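Local coordinates for protein amino acid amide racemase (Ochrobactrum anthropi, PDB 6GIO) that binds pyridoxal-5'-phosphate and belongs to the class-III aminotransferase family, with the alpha/beta architecture of that clan and two protein chains in its assembly, at residues C[45-49]-C[398-404]; C[165-170]-C[182-186]; C[171-175]-C[363-367]; C[261-265]-C[277-281]; C[381-385]-C[415-419]. All blocks are in the same frame, centred on the assembly; numbering follows the deposited sequence.

Contact 1 (C[45-49]-C[398-404]); sequences LDLSG and FMPPLTL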
# COMPACT_ATOMS: atom_id res chain seq x y z
N LEU C 45 15.03 23.80 3.97
CA LEU C 45 13.79 23.97 4.72
C LEU C 45 12.64 23.25 3.99
O LEU C 45 12.39 23.51 2.83
CB LEU C 45 13.48 25.46 4.92
CG LEU C 45 12.15 25.74 5.66
CD1 LEU C 45 12.07 25.08 7.03
CD2 LEU C 45 11.89 27.23 5.81
N ASP C 46 11.94 22.35 4.68
CA ASP C 46 10.93 21.57 4.01
C ASP C 46 9.56 22.19 4.15
O ASP C 46 8.88 22.01 5.15
CB ASP C 46 10.89 20.10 4.47
CG ASP C 46 9.92 19.25 3.59
OD1 ASP C 46 9.81 19.57 2.37
OD2 ASP C 46 9.28 18.29 4.11
N LEU C 47 9.13 22.85 3.09
CA LEU C 47 7.76 23.36 3.01
C LEU C 47 6.80 22.39 2.30
O LEU C 47 5.59 22.62 2.26
CB LEU C 47 7.79 24.69 2.28
CG LEU C 47 8.76 25.71 2.86
CD1 LEU C 47 8.87 26.92 1.95
CD2 LEU C 47 8.31 26.10 4.26
N SER C 48 7.34 21.30 1.78
CA SER C 48 6.55 20.25 1.18
C SER C 48 5.95 19.22 2.13
O SER C 48 4.97 18.59 1.76
CB SER C 48 7.37 19.52 0.11
OG SER C 48 8.23 18.55 0.66
N GLY C 49 6.54 19.03 3.31
CA GLY C 49 6.19 17.93 4.21
C GLY C 49 6.19 16.56 3.52
O GLY C 49 5.40 15.66 3.91
N PHE C 398 2.19 24.58 -0.37
CA PHE C 398 2.94 24.63 0.89
C PHE C 398 2.20 23.78 1.92
O PHE C 398 1.08 24.12 2.37
CB PHE C 398 3.12 26.07 1.39
CG PHE C 398 3.87 26.94 0.41
CD1 PHE C 398 5.23 26.79 0.22
CD2 PHE C 398 3.21 27.86 -0.36
CE1 PHE C 398 5.93 27.55 -0.72
CE2 PHE C 398 3.91 28.63 -1.29
CZ PHE C 398 5.27 28.49 -1.47
N MET C 399 2.82 22.65 2.24
CA MET C 399 2.28 21.67 3.18
C MET C 399 3.36 21.36 4.20
O MET C 399 3.78 20.23 4.32
CB MET C 399 1.92 20.38 2.42
CG MET C 399 0.73 20.58 1.48
SD MET C 399 -0.83 20.59 2.40
CE MET C 399 -0.96 18.89 2.90
N PRO C 400 3.88 22.39 4.89
CA PRO C 400 5.03 22.10 5.74
C PRO C 400 4.66 21.25 6.96
O PRO C 400 3.47 21.19 7.33
CB PRO C 400 5.51 23.49 6.18
CG PRO C 400 4.30 24.38 6.08
CD PRO C 400 3.47 23.81 4.96
N PRO C 401 5.67 20.66 7.63
CA PRO C 401 5.42 20.02 8.92
C PRO C 401 4.68 20.98 9.88
O PRO C 401 4.90 22.21 9.85
CB PRO C 401 6.82 19.72 9.42
CG PRO C 401 7.65 19.62 8.19
CD PRO C 401 7.10 20.69 7.31
N LEU C 402 3.78 20.43 10.66
CA LEU C 402 2.99 21.20 11.59
C LEU C 402 3.89 21.84 12.66
O LEU C 402 3.47 22.73 13.39
CB LEU C 402 1.97 20.28 12.27
CG LEU C 402 0.91 19.67 11.33
CD1 LEU C 402 -0.27 19.11 12.12
CD2 LEU C 402 0.41 20.69 10.34
N THR C 403 5.12 21.34 12.75
CA THR C 403 6.10 21.85 13.68
C THR C 403 6.89 23.04 13.14
O THR C 403 7.87 23.46 13.75
CB THR C 403 7.09 20.73 14.04
OG1 THR C 403 7.54 20.11 12.83
CG2 THR C 403 6.38 19.67 14.92
N LEU C 404 6.47 23.57 12.00
CA LEU C 404 7.11 24.73 11.40
C LEU C 404 7.22 25.88 12.43
O LEU C 404 6.22 26.25 13.08
CB LEU C 404 6.36 25.17 10.15
CG LEU C 404 7.06 26.22 9.27
CD1 LEU C 404 8.27 25.65 8.54
CD2 LEU C 404 6.07 26.84 8.30

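Contact 2 (C[165-170]-C[182-186]); sequences LLLPYP and VLELL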
# COMPACT_ATOMS: atom_id res chain seq x y z
N LEU C 165 -20.41 9.70 -11.59
CA LEU C 165 -20.90 11.02 -11.95
C LEU C 165 -19.87 12.00 -11.46
O LEU C 165 -19.68 12.11 -10.24
CB LEU C 165 -22.25 11.29 -11.25
CG LEU C 165 -22.87 12.69 -11.51
CD1 LEU C 165 -22.87 12.97 -13.00
CD2 LEU C 165 -24.28 12.83 -10.94
N LEU C 166 -19.18 12.67 -12.40
CA LEU C 166 -18.22 13.76 -12.11
C LEU C 166 -18.81 15.19 -12.23
O LEU C 166 -19.28 15.59 -13.29
CB LEU C 166 -17.03 13.68 -13.05
CG LEU C 166 -16.06 12.53 -12.80
CD1 LEU C 166 -15.02 12.53 -13.93
CD2 LEU C 166 -15.36 12.59 -11.46
N LEU C 167 -18.75 15.96 -11.14
CA LEU C 167 -19.30 17.30 -11.10
C LEU C 167 -18.19 18.30 -10.97
O LEU C 167 -17.18 17.97 -10.36
CB LEU C 167 -20.17 17.46 -9.86
CG LEU C 167 -21.39 16.56 -9.70
CD1 LEU C 167 -21.97 16.72 -8.31
CD2 LEU C 167 -22.42 16.88 -10.76
N PRO C 168 -18.40 19.55 -11.46
CA PRO C 168 -17.43 20.59 -11.17
C PRO C 168 -17.35 20.90 -9.68
O PRO C 168 -18.37 20.85 -8.94
CB PRO C 168 -17.97 21.80 -11.96
CG PRO C 168 -18.91 21.25 -12.97
CD PRO C 168 -19.50 20.06 -12.30
N TYR C 169 -16.14 21.19 -9.22
CA TYR C 169 -15.96 21.69 -7.86
C TYR C 169 -16.00 23.24 -7.90
O TYR C 169 -15.20 23.87 -8.58
CB TYR C 169 -14.65 21.13 -7.26
CG TYR C 169 -14.48 21.19 -5.76
CD1 TYR C 169 -14.03 22.34 -5.14
CD2 TYR C 169 -14.67 20.03 -4.96
CE1 TYR C 169 -13.79 22.37 -3.76
CE2 TYR C 169 -14.43 20.05 -3.60
CZ TYR C 169 -14.00 21.23 -3.00
OH TYR C 169 -13.74 21.27 -1.64
N PRO C 170 -16.98 23.83 -7.23
CA PRO C 170 -17.11 25.28 -7.28
C PRO C 170 -15.90 26.00 -6.73
O PRO C 170 -15.52 25.76 -5.57
CB PRO C 170 -18.28 25.58 -6.35
CG PRO C 170 -18.87 24.30 -5.97
CD PRO C 170 -18.02 23.18 -6.42
N VAL C 182 -23.82 23.98 -9.21
CA VAL C 182 -23.41 22.60 -9.09
C VAL C 182 -24.53 21.76 -8.43
O VAL C 182 -24.90 20.68 -8.93
CB VAL C 182 -22.09 22.54 -8.37
CG1 VAL C 182 -21.71 21.11 -8.02
CG2 VAL C 182 -21.04 23.13 -9.31
N LEU C 183 -25.14 22.29 -7.40
CA LEU C 183 -26.27 21.62 -6.75
C LEU C 183 -27.39 21.41 -7.72
O LEU C 183 -28.05 20.37 -7.70
CB LEU C 183 -26.76 22.42 -5.55
CG LEU C 183 -25.75 22.51 -4.42
CD1 LEU C 183 -26.17 23.59 -3.41
CD2 LEU C 183 -25.50 21.14 -3.75
N GLU C 184 -27.66 22.40 -8.57
CA GLU C 184 -28.75 22.33 -9.58
C GLU C 184 -28.46 21.18 -10.57
O GLU C 184 -29.33 20.41 -10.83
CB GLU C 184 -28.98 23.73 -10.19
CG GLU C 184 -29.70 23.76 -11.52
CD GLU C 184 -30.31 25.07 -12.01
OE1 GLU C 184 -29.87 25.62 -13.02
OE2 GLU C 184 -31.26 25.52 -11.41
N LEU C 185 -27.24 21.13 -11.07
CA LEU C 185 -26.77 20.10 -11.97
C LEU C 185 -26.93 18.70 -11.36
O LEU C 185 -27.36 17.78 -12.04
CB LEU C 185 -25.31 20.37 -12.36
CG LEU C 185 -24.63 19.46 -13.35
CD1 LEU C 185 -25.39 19.34 -14.66
CD2 LEU C 185 -23.25 19.99 -13.65
N LEU C 186 -26.61 18.55 -10.09
CA LEU C 186 -26.76 17.27 -9.39
C LEU C 186 -28.22 16.93 -9.26
O LEU C 186 -28.61 15.77 -9.51
CB LEU C 186 -26.13 17.27 -8.02
CG LEU C 186 -26.25 16.01 -7.17
CD1 LEU C 186 -25.48 14.86 -7.80
CD2 LEU C 186 -25.78 16.28 -5.74

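Contact 3 (C[171-175]-C[363-367]); sequences DPFRP and SREPA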
# COMPACT_ATOMS: atom_id res chain seq x y z
N ASP C 171 -15.36 26.89 -7.54
CA ASP C 171 -14.07 27.48 -7.31
C ASP C 171 -14.23 29.02 -7.22
O ASP C 171 -14.42 29.68 -8.23
CB ASP C 171 -13.19 27.12 -8.49
CG ASP C 171 -11.82 27.74 -8.43
OD1 ASP C 171 -11.53 28.58 -7.52
OD2 ASP C 171 -11.02 27.37 -9.30
N PRO C 172 -14.15 29.59 -6.01
CA PRO C 172 -14.30 31.03 -5.88
C PRO C 172 -13.32 31.88 -6.73
O PRO C 172 -13.67 32.97 -7.10
CB PRO C 172 -14.06 31.30 -4.39
CG PRO C 172 -14.22 29.99 -3.72
CD PRO C 172 -13.82 28.95 -4.72
N PHE C 173 -12.13 31.39 -7.04
CA PHE C 173 -11.13 32.18 -7.76
C PHE C 173 -11.35 32.15 -9.28
O PHE C 173 -11.07 33.13 -9.95
CB PHE C 173 -9.71 31.71 -7.42
CG PHE C 173 -8.60 32.61 -7.94
CD1 PHE C 173 -8.42 33.88 -7.42
CD2 PHE C 173 -7.73 32.17 -8.93
CE1 PHE C 173 -7.39 34.69 -7.86
CE2 PHE C 173 -6.70 32.97 -9.39
CZ PHE C 173 -6.52 34.25 -8.85
N ARG C 174 -11.85 31.03 -9.82
CA ARG C 174 -12.23 30.94 -11.24
C ARG C 174 -13.67 30.50 -11.30
O ARG C 174 -13.95 29.36 -11.62
CB ARG C 174 -11.34 29.97 -11.98
CG ARG C 174 -9.89 30.44 -11.96
CD ARG C 174 -9.03 29.75 -12.97
NE ARG C 174 -7.72 30.39 -13.07
CZ ARG C 174 -6.73 30.24 -12.19
NH1 ARG C 174 -6.89 29.50 -11.11
NH2 ARG C 174 -5.56 30.86 -12.37
N PRO C 175 -14.61 31.42 -10.97
CA PRO C 175 -15.99 31.00 -10.62
C PRO C 175 -16.90 30.75 -11.82
O PRO C 175 -17.94 31.42 -11.96
CB PRO C 175 -16.47 32.16 -9.76
CG PRO C 175 -15.85 33.32 -10.42
CD PRO C 175 -14.46 32.87 -10.83
N SER C 363 -7.61 38.64 -16.13
CA SER C 363 -8.19 37.37 -16.66
C SER C 363 -7.95 36.14 -15.77
O SER C 363 -8.70 35.16 -15.83
CB SER C 363 -7.61 37.09 -18.03
OG SER C 363 -6.27 36.67 -17.90
N ARG C 364 -6.92 36.19 -14.92
CA ARG C 364 -6.57 35.05 -14.04
C ARG C 364 -6.11 33.85 -14.84
O ARG C 364 -6.11 32.69 -14.37
CB ARG C 364 -7.72 34.73 -13.06
CG ARG C 364 -7.90 35.83 -12.04
CD ARG C 364 -9.01 35.53 -11.05
NE ARG C 364 -9.10 36.56 -10.04
CZ ARG C 364 -10.04 36.63 -9.10
NH1 ARG C 364 -11.00 35.73 -9.02
NH2 ARG C 364 -10.02 37.63 -8.22
N GLU C 365 -5.69 34.12 -16.07
CA GLU C 365 -5.04 33.12 -16.87
C GLU C 365 -3.86 32.53 -16.07
O GLU C 365 -3.01 33.27 -15.57
CB GLU C 365 -4.55 33.72 -18.20
CG GLU C 365 -3.98 32.71 -19.19
CD GLU C 365 -5.03 31.73 -19.74
OE1 GLU C 365 -6.26 31.86 -19.46
OE2 GLU C 365 -4.61 30.78 -20.45
N PRO C 366 -3.79 31.19 -15.97
CA PRO C 366 -2.74 30.54 -15.19
C PRO C 366 -1.35 30.88 -15.71
O PRO C 366 -1.17 30.94 -16.89
CB PRO C 366 -2.97 29.04 -15.42
CG PRO C 366 -4.30 28.92 -16.11
CD PRO C 366 -4.84 30.26 -16.44
N ALA C 367 -0.36 31.03 -14.84
CA ALA C 367 1.01 31.22 -15.34
C ALA C 367 1.43 29.98 -16.06
O ALA C 367 0.92 28.89 -15.75
CB ALA C 367 1.99 31.53 -14.23

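Contact 4 (C[261-265]-C[277-281]); sequences DMVVF and AVVGP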
# COMPACT_ATOMS: atom_id res chain seq x y z
N ASP C 261 -20.54 9.83 7.00
CA ASP C 261 -20.65 8.44 7.28
C ASP C 261 -19.29 7.77 7.35
O ASP C 261 -19.10 6.80 8.08
CB ASP C 261 -21.50 7.85 6.17
CG ASP C 261 -22.96 8.38 6.21
OD1 ASP C 261 -23.57 8.15 7.25
OD2 ASP C 261 -23.45 9.02 5.23
N MET C 262 -18.33 8.25 6.56
CA MET C 262 -17.08 7.53 6.41
C MET C 262 -16.00 8.55 6.24
O MET C 262 -16.18 9.52 5.50
CB MET C 262 -17.13 6.60 5.18
CG MET C 262 -15.83 5.83 4.88
SD MET C 262 -15.89 4.63 3.52
CE MET C 262 -16.91 3.36 4.31
N VAL C 263 -14.86 8.32 6.91
CA VAL C 263 -13.72 9.21 6.76
C VAL C 263 -12.50 8.39 6.36
O VAL C 263 -12.28 7.30 6.91
CB VAL C 263 -13.41 9.99 8.05
CG1 VAL C 263 -12.26 10.96 7.81
CG2 VAL C 263 -14.64 10.75 8.55
N VAL C 264 -11.74 8.92 5.40
CA VAL C 264 -10.52 8.25 4.90
C VAL C 264 -9.32 9.08 5.32
O VAL C 264 -9.29 10.34 5.12
CB VAL C 264 -10.57 8.09 3.37
CG1 VAL C 264 -9.33 7.34 2.83
CG2 VAL C 264 -11.85 7.37 2.95
N PHE C 265 -8.35 8.40 5.98
CA PHE C 265 -7.16 9.06 6.45
C PHE C 265 -5.91 8.52 5.76
O PHE C 265 -5.88 7.37 5.32
CB PHE C 265 -6.98 8.87 7.94
CG PHE C 265 -8.10 9.43 8.79
CD1 PHE C 265 -8.08 10.73 9.21
CD2 PHE C 265 -9.11 8.59 9.27
CE1 PHE C 265 -9.06 11.22 10.02
CE2 PHE C 265 -10.09 9.07 10.12
CZ PHE C 265 -10.08 10.40 10.48
N ALA C 277 -6.17 4.75 6.86
CA ALA C 277 -7.30 4.16 7.57
C ALA C 277 -8.62 4.59 7.01
O ALA C 277 -8.71 5.67 6.43
CB ALA C 277 -7.25 4.46 9.05
N VAL C 278 -9.63 3.75 7.22
CA VAL C 278 -11.01 4.04 6.87
C VAL C 278 -11.86 3.85 8.13
O VAL C 278 -11.83 2.80 8.80
CB VAL C 278 -11.54 3.12 5.76
CG1 VAL C 278 -13.00 3.40 5.45
CG2 VAL C 278 -10.73 3.30 4.48
N VAL C 279 -12.59 4.88 8.49
CA VAL C 279 -13.49 4.81 9.67
C VAL C 279 -14.87 4.86 9.09
O VAL C 279 -15.15 5.73 8.28
CB VAL C 279 -13.29 6.00 10.65
CG1 VAL C 279 -14.29 5.97 11.78
CG2 VAL C 279 -11.89 5.93 11.21
N GLY C 280 -15.70 3.88 9.42
CA GLY C 280 -16.99 3.77 8.82
C GLY C 280 -17.99 3.11 9.75
O GLY C 280 -17.61 2.69 10.83
N PRO C 281 -19.26 3.07 9.35
CA PRO C 281 -20.25 2.46 10.24
C PRO C 281 -20.07 0.93 10.21
O PRO C 281 -19.57 0.39 9.22
CB PRO C 281 -21.61 2.89 9.64
CG PRO C 281 -21.33 3.48 8.32
CD PRO C 281 -19.84 3.56 8.09

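Contact 5 (C[381-385]-C[415-419]); sequences QLGAA and IVDQA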
# COMPACT_ATOMS: atom_id res chain seq x y z
N GLN C 381 17.34 26.10 -4.90
CA GLN C 381 18.73 26.64 -4.82
C GLN C 381 18.86 27.61 -3.65
O GLN C 381 19.90 27.71 -3.06
CB GLN C 381 19.10 27.38 -6.09
CG GLN C 381 19.11 26.55 -7.31
CD GLN C 381 19.60 27.37 -8.49
OE1 GLN C 381 19.02 28.39 -8.83
NE2 GLN C 381 20.68 26.93 -9.11
N LEU C 382 17.79 28.31 -3.32
CA LEU C 382 17.80 29.22 -2.20
C LEU C 382 17.57 28.54 -0.85
O LEU C 382 17.61 29.24 0.18
CB LEU C 382 16.76 30.34 -2.40
CG LEU C 382 16.99 31.21 -3.64
CD1 LEU C 382 15.79 32.12 -3.87
CD2 LEU C 382 18.30 32.01 -3.51
N GLY C 383 17.32 27.22 -0.84
CA GLY C 383 17.22 26.47 0.42
C GLY C 383 15.80 26.14 0.92
O GLY C 383 15.59 25.92 2.11
N ALA C 384 14.84 26.07 0.00
CA ALA C 384 13.48 25.62 0.36
C ALA C 384 12.93 24.62 -0.66
O ALA C 384 13.11 24.80 -1.89
CB ALA C 384 12.53 26.78 0.49
N ALA C 385 12.28 23.58 -0.13
CA ALA C 385 11.67 22.53 -0.94
C ALA C 385 10.15 22.70 -1.00
O ALA C 385 9.46 22.61 0.04
CB ALA C 385 12.03 21.15 -0.41
N ILE C 415 12.42 33.36 0.93
CA ILE C 415 12.91 32.52 -0.16
C ILE C 415 11.92 32.53 -1.33
O ILE C 415 12.31 32.68 -2.51
CB ILE C 415 13.18 31.07 0.31
CG1 ILE C 415 14.48 31.04 1.15
CG2 ILE C 415 13.29 30.12 -0.91
CD1 ILE C 415 14.68 29.76 1.92
N VAL C 416 10.64 32.40 -1.01
CA VAL C 416 9.60 32.46 -2.07
C VAL C 416 9.63 33.81 -2.83
O VAL C 416 9.50 33.86 -4.06
CB VAL C 416 8.19 32.26 -1.46
CG1 VAL C 416 7.11 32.52 -2.50
CG2 VAL C 416 8.09 30.84 -0.93
N ASP C 417 9.72 34.90 -2.06
CA ASP C 417 9.83 36.26 -2.56
C ASP C 417 11.02 36.36 -3.52
O ASP C 417 10.89 36.81 -4.66
CB ASP C 417 9.97 37.21 -1.36
CG ASP C 417 10.19 38.66 -1.74
OD1 ASP C 417 10.29 39.02 -2.93
OD2 ASP C 417 10.33 39.45 -0.81
N GLN C 418 12.16 35.88 -3.09
CA GLN C 418 13.36 35.97 -3.91
C GLN C 418 13.28 35.07 -5.13
O GLN C 418 13.77 35.43 -6.21
CB GLN C 418 14.59 35.60 -3.07
CG GLN C 418 15.91 35.88 -3.80
CD GLN C 418 16.16 37.36 -3.99
OE1 GLN C 418 16.52 37.82 -5.07
NE2 GLN C 418 15.94 38.12 -2.95
N ALA C 419 12.67 33.88 -4.97
CA ALA C 419 12.57 32.95 -6.09
C ALA C 419 11.64 33.49 -7.23
O ALA C 419 11.98 33.43 -8.41
CB ALA C 419 12.12 31.55 -5.62

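Contact 1 (C[45-49]-C[398-404])
Leu47 and Met399 join the chain just beyond two strands, 43-46 and 395-398, of the same mixed sheet in the class-III aminotransferase fold; on the 45-49 side the exit is shaped by an Asx turn at Asp46. Met399 N donates to Leu47 O over 2.8 Å, standing nearly in line with the C=O bond although the hydrogen bond itself is bent to 138°. The CA-H of Phe398 points at the same oxygen.

The side chain of Leu47 runs alongside Phe398, pointing the same way: its CB lies at the ring edge, in plane and 3.9 Å from Phe398 CD1, and the CD1 methyl of Leu47 touches Phe398 CD1 and CE1. The second methyl, CD2, reaches Pro400 CB and, at 4.3 Å, Leu404 CD1. Leu45 crosses Leu404 at about a right angle, CD1 to CD1 at 4.1 Å. Helix 406-424 packs against this group, touching Leu45, Leu47, Phe398 and Leu404.

Further out, Asp46 OD1 holds Ser48 twice, accepting from OG on its syn lone pair and from the backbone N at 3.1 Å, well above the carboxylate plane. Tyr58 OH is hydrogen-bonded to Asp46 OD2, and Tyr82 OH of the second subunit to Ser48 OG. The backbone Asp46 O is buried here with no polar partner in the model; Pro401 CD lies 3.1 Å from this Asp46 O.

Contact 2 (C[165-170]-C[182-186])
Val182 straddles the carbonyl of Pro168, with CG1 and CG2 each 3.5 Å from Pro168 O, like a fork pressed onto a single bump. It begins a fit between strand 164-167 with its exit loop and helix 179-191 that is made almost wholly by apolar side chains, with no hydrogen bond across it. The strand and helix run nearly antiparallel, at 161°, and their short axes approach to 10.0 Å, a gap filled by branched side chains.

One branch of Val182, CG2, also meets the ring of Pro170, at 4.2 Å from Pro170 CG, the two side chains crossing at about a right angle. One helical turn later Leu186 fits a hollow between two strand leucines. With its CG anti to the backbone N (chi1 178°), it extends CD1 toward the strand, where this methyl lies 3.9 Å from Leu165 CD2 and 4.0 Å from Leu167 CD1. Leu167 enters the helix surface in return: CD1 goes to Leu186, while CD2 turns to Leu185 and lies 4.3 Å from Leu185 CG. Leu185, on the more exposed side, laps over the proline, its CD2 4.0 Å from Pro168 CD.

The pair forms part of a beta-alpha-beta crossover, in which the chain leaves edge strand 164-167, passes through helix 179-191 and returns as the parallel strand 199-204. Strand 131-135 lies between these two strands and touches Leu167 and Leu186, while helix 220-229 packs beside Val182 and Leu186 through Phe220 and Leu224.

Contact 3 (C[171-175]-C[363-367])
Arg364 lays its guanidinium flat on the ring of Phe173, with planes only 11° apart and centres 4.1 Å from each other, in a cation-pi stack at the protein surface. Its CD also sits over the ring face, 3.7 Å from the Phe173 centroid, as a CH-pi contact. The extended arginine chain thus slides across one face of the ring until NH1 donates to Phe173 O at 2.8 Å, which fixes the guanidinium at both its face and one nitrogen.

A second arginine returns the grip. Arg174 meets Arg364 O side-on with two nitrogens, NE at 3.1 Å and NH2 at 2.8 Å, the acceptor lying near its guanidinium plane. Arg174 NH1 forms a salt bridge with Asp356, which probably offsets part of the charge gathered here.

Each loop is also braced internally. Asp171 OD1 receives the N-H of Phe173 in an Asx turn, and Ser363 OG receives that of Glu365, 3.2 Å from Glu365 N, in an ST turn. The arrangement is a surface loop-loop contact built on an arginine-aromatic cation-pi stack and arginine-to-carbonyl bonds, joining the loop after strand 164-167 to the one after strand 352-357.

Contact 4 (C[261-265]-C[277-281])
Val263 and Val279 face each other as a hydrogen-bonded pair in the antiparallel hairpin of strands 262-265 and 276-281, both their N-H groups and both their carbonyls satisfied across it. Val263 N donates to Val279 O at 2.9 Å, in the carbonyl plane, and the return bond from Val279 N to Val263 O is almost straight at 174°. The next such pair, Phe265 with Ala277, is less even: Phe265 N to Ala277 O is 2.8 Å and straight, whereas Ala277 N reaches Phe265 O at 3.1 Å from above the carbonyl plane.

Between them Val264 and Val278 form a non-hydrogen-bonded pair whose backbone polar groups turn outward, to Val237 and Glu239 from Val264 and to Trp107 from Val278. Where the strands part, Pro281 has no N-H to offer, and its CD lies 3.3 Å from Asp261 O. The Asp261 carboxylate looks elsewhere, OD2 taking a salt bridge from Arg229 and the N-H of Val235.

Side chains close both faces. On one, Met262 SD lies 3.7 Å from Val278 CG1; on the other, Val279 CG2 meets the edge of the Phe265 ring, 3.8 Å from CE2, while Val263 CG1 covers one ring face.

The hairpin lies in the mixed sheet one strand in from its edge, between strand 234-238 and edge strand 104-109. Helix 112-127 packs on Met262 and Val264, and the side chain of Val264 is about 6 Å from the bound pyridoxal-5'-phosphate.

Contact 5 (C[381-385]-C[415-419])
Ile415 is the buried wedge of this contact, driven from helix 406-424 toward the turn where helix 369-382 gives way to strand 384-389. Its CG2 is shared by two partners, 3.7 Å from Ala384 CB and 3.8 Å from Leu382 CB. The longer branch runs the other way: CG1 stands beside the backbone N (chi1 -74°) and the branch is extended beyond it, so that CD1 reaches over the turn itself, coming to 3.4 Å from Leu382 O and 3.9 Å from Gly383 C. Ile415 therefore touches three successive residues, Leu382, Gly383 and Ala384. Ile415 and Ala384 are both buried, and Leu47 packs on Ala384 as well, so this is the inner part of the contact.

The outer part depends on Leu382. Its CD1 extends along the helix surface to the next turn, where it lies 3.7 Å from Ala419 N and 4.1 Å from Ala419 CB. The aliphatic root of Gln418 crosses it at about a right angle, CG standing 3.8 Å from Leu382 CD1, before the rest of that side chain leads off to the solvent. On this margin a single leucine methyl carries the packing, and no hydrogen bond joins the segments on either part.

The turn is held by its own backbone: Gly383 has positive phi (101°), and two bonds run back into the last helical turn. This is a Schellman motif ending helix 369-382 and passing the chain into the mixed sheet, with helix 406-424 packed over the junction.

Overall arrangement
Contacts 1 and 4 are buried and contact 3 lies at the surface, with contacts 2 and 5 partly buried. Contacts 1 and 5 hold the same mixed sheet and touch directly: Leu45 bonds through its backbone to Gly383 and Ala385, and Phe398 packs on Val416 of helix 406-424. Contacts 2 and 4 belong to the other sheet, one at its edge strand and the other in its interior, their centres about 23 Å apart. Contact 3 adjoins contact 2, 171-175 continuing directly from 165-170, and links loops that follow strands of the two sheets. Chemistry varies accordingly: backbone pairing in contact 4, apolar helix packing in 2 and 5, arginine-rich bonding in 3, and a mixture in 1.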